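Local coordinates for protein insulinase family protease (Yersinia pestis, PDB 3GO9) that is predicted to be a protease of the insulinase (M16) family, whose active members cleave peptides with a metal ion, typically zinc, at residues Q16-Q21 / P408-K413. Residues are numbered along the deposited sequence; the frame is centred on the assembly and turned at random.
Sequences QAEALQ and PEQYQK. With ZN (zinc ion), chain F.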
loop_
_atom_site.group_PDB
_atom_site.type_symbol
_atom_site.label_atom_id
_atom_site.label_comp_id
_atom_site.label_asym_id
_atom_site.label_seq_id
_atom_site.Cartn_x
_atom_site.Cartn_y
_atom_site.Cartn_z
ATOM N N GLN A 16 6.725 -18.694 -27.414
ATOM C CA GLN A 16 6.874 -18.632 -25.968
ATOM C C GLN A 16 7.295 -17.223 -25.477
ATOM O O GLN A 16 7.838 -16.405 -26.220
ATOM C CB GLN A 16 7.857 -19.739 -25.504
ATOM C CG GLN A 16 7.354 -21.158 -25.878
ATOM C CD GLN A 16 6.320 -21.773 -24.892
ATOM O OE1 GLN A 16 5.747 -22.860 -25.156
ATOM N NE2 GLN A 16 6.089 -21.091 -23.762
ATOM N N ALA A 17 6.970 -16.925 -24.239
ATOM C CA ALA A 17 7.491 -15.729 -23.581
ATOM C C ALA A 17 8.578 -16.090 -22.577
ATOM O O ALA A 17 8.613 -17.180 -22.022
ATOM C CB ALA A 17 6.365 -14.996 -22.922
ATOM N N GLU A 18 9.510 -15.168 -22.338
ATOM C CA GLU A 18 10.533 -15.385 -21.359
ATOM C C GLU A 18 9.918 -15.412 -19.951
ATOM O O GLU A 18 8.849 -14.808 -19.732
ATOM C CB GLU A 18 11.570 -14.261 -21.410
ATOM C CG GLU A 18 11.001 -12.906 -21.094
ATOM C CD GLU A 18 11.802 -11.795 -21.705
ATOM O OE1 GLU A 18 12.718 -11.279 -21.022
ATOM O OE2 GLU A 18 11.540 -11.461 -22.874
ATOM N N ALA A 19 10.637 -16.052 -19.032
ATOM C CA ALA A 19 10.328 -16.032 -17.628
ATOM C C ALA A 19 10.535 -14.592 -17.086
ATOM O O ALA A 19 11.539 -13.959 -17.397
ATOM C CB ALA A 19 11.196 -16.956 -16.859
ATOM N N LEU A 20 9.626 -14.126 -16.243
ATOM C CA LEU A 20 9.902 -12.884 -15.516
ATOM C C LEU A 20 11.075 -13.071 -14.557
ATOM O O LEU A 20 11.199 -14.128 -13.929
ATOM C CB LEU A 20 8.680 -12.406 -14.722
ATOM C CG LEU A 20 7.448 -12.096 -15.550
ATOM C CD1 LEU A 20 6.301 -11.724 -14.580
ATOM C CD2 LEU A 20 7.714 -10.980 -16.560
ATOM N N GLN A 21 11.923 -12.050 -14.456
ATOM C CA GLN A 21 13.129 -12.033 -13.650
ATOM C C GLN A 21 12.900 -11.144 -12.425
ATOM O O GLN A 21 12.788 -9.934 -12.563
ATOM C CB GLN A 21 14.289 -11.390 -14.456
ATOM C CG GLN A 21 14.761 -12.125 -15.685
ATOM C CD GLN A 21 15.789 -11.310 -16.467
ATOM O OE1 GLN A 21 16.506 -10.476 -15.885
ATOM N NE2 GLN A 21 15.842 -11.517 -17.794
ATOM N N PRO A 408 15.046 -4.170 -13.961
ATOM C CA PRO A 408 14.640 -2.989 -14.722
ATOM C C PRO A 408 14.949 -3.107 -16.213
ATOM O O PRO A 408 14.185 -2.572 -17.023
ATOM C CB PRO A 408 15.417 -1.838 -14.042
ATOM C CG PRO A 408 16.479 -2.511 -13.197
ATOM C CD PRO A 408 15.916 -3.855 -12.806
ATOM N N GLU A 409 16.006 -3.826 -16.610
ATOM C CA GLU A 409 16.237 -4.012 -18.024
ATOM C C GLU A 409 15.136 -4.868 -18.644
ATOM O O GLU A 409 14.756 -4.613 -19.803
ATOM C CB GLU A 409 17.590 -4.621 -18.332
ATOM C CG GLU A 409 18.727 -3.692 -18.032
ATOM C CD GLU A 409 20.024 -4.412 -18.126
ATOM O OE1 GLU A 409 20.247 -5.302 -17.276
ATOM O OE2 GLU A 409 20.772 -4.138 -19.053
ATOM N N GLN A 410 14.635 -5.845 -17.893
ATOM C CA GLN A 410 13.529 -6.664 -18.442
ATOM C C GLN A 410 12.269 -5.826 -18.540
ATOM O O GLN A 410 11.574 -5.874 -19.553
ATOM C CB GLN A 410 13.255 -7.888 -17.607
ATOM C CG GLN A 410 12.242 -8.839 -18.303
ATOM C CD GLN A 410 11.970 -10.062 -17.487
ATOM O OE1 GLN A 410 11.672 -9.941 -16.314
ATOM N NE2 GLN A 410 12.104 -11.280 -18.115
ATOM N N TYR A 411 12.039 -4.972 -17.540
ATOM C CA TYR A 411 10.919 -4.097 -17.547
ATOM C C TYR A 411 10.989 -3.247 -18.805
ATOM O O TYR A 411 10.033 -3.120 -19.544
ATOM C CB TYR A 411 10.889 -3.222 -16.304
ATOM C CG TYR A 411 9.777 -2.216 -16.312
ATOM C CD1 TYR A 411 8.618 -2.427 -15.616
ATOM C CD2 TYR A 411 9.905 -1.032 -17.038
ATOM C CE1 TYR A 411 7.586 -1.456 -15.641
ATOM C CE2 TYR A 411 8.890 -0.094 -17.077
ATOM C CZ TYR A 411 7.737 -0.323 -16.394
ATOM O OH TYR A 411 6.747 0.649 -16.454
ATOM N N GLN A 412 12.151 -2.655 -19.064
ATOM C CA GLN A 412 12.255 -1.740 -20.193
ATOM C C GLN A 412 11.909 -2.442 -21.525
ATOM O O GLN A 412 11.175 -1.910 -22.371
ATOM C CB GLN A 412 13.676 -1.194 -20.196
ATOM C CG GLN A 412 13.950 -0.191 -21.245
ATOM C CD GLN A 412 15.406 0.294 -21.137
ATOM O OE1 GLN A 412 15.683 1.481 -21.233
ATOM N NE2 GLN A 412 16.326 -0.640 -20.885
ATOM N N LYS A 413 12.420 -3.651 -21.702
ATOM C CA LYS A 413 12.189 -4.421 -22.870
ATOM C C LYS A 413 10.708 -4.840 -22.997
ATOM O O LYS A 413 10.071 -4.670 -24.053
ATOM C CB LYS A 413 13.083 -5.655 -22.871
ATOM C CG LYS A 413 12.902 -6.583 -24.024
ATOM C CD LYS A 413 13.722 -7.819 -23.870
ATOM C CE LYS A 413 13.203 -8.741 -22.810
ATOM N NZ LYS A 413 14.214 -9.800 -22.518
HETATM ZN ZN ZN F . 22.267 -5.796 -17.780
HETATM O O HOH W 1 22.668 -4.354 -16.730
#
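The amide of Gln410 lies between two side chains of 16-21: the Gln21 chain runs over one face, its CG 3.7 Å from Gln410 NE2, while Leu20 CD2 lies over the other face, 4.1 Å from Gln410 OE1. The amide planes of Gln21 and Gln410 are turned 43° apart. The edges of the Gln410 amide carry the polar bonds. Gln410 NE2 spends both hydrogens nearly in its own plane, giving one to Ala19 O (2.8 Å) and the other almost straight (175°) to Glu18 OE1. Gln410 OE1 accepts the backbone N-H of Gln21 at 2.8 Å. Glutamine suits this buried place because one neutral group can satisfy both a peptide carbonyl and a peptide N-H of a segment that has no regular helix or strand. The Gln410 chain reaches across because CG stands anti to the backbone N and the rest is extended. In this M16-type chain, 16-21 leads into strand 26-30, an edge strand of the seven-stranded sheet, whereas helix 408-421 precedes strand 440-446 of the five-stranded one; the contact thus lays the N-terminal lead-in on a helix from the far end of the sequence. Leu20 also packs on Leu286 of helix 283-309 and on Leu414. Glu18 OE1 is shared: its syn lone pair takes Lys413 NZ in a 2.6 Å salt bridge, while Gln410 NE2 arrives on the anti side, out of the carboxylate plane. Lys413 reaches outward from the helix and turns at chi3 (72°), which brings its ammonium to that oxygen; the nearby positive charge would be expected to keep Glu18 ionised. One residue before Gln410 on the helix, Glu409 instead binds a zinc ion unevenly with both oxygens, OE1 at 2.1 Å and OE2 at 2.6 Å, and a water molecule is a further ligand.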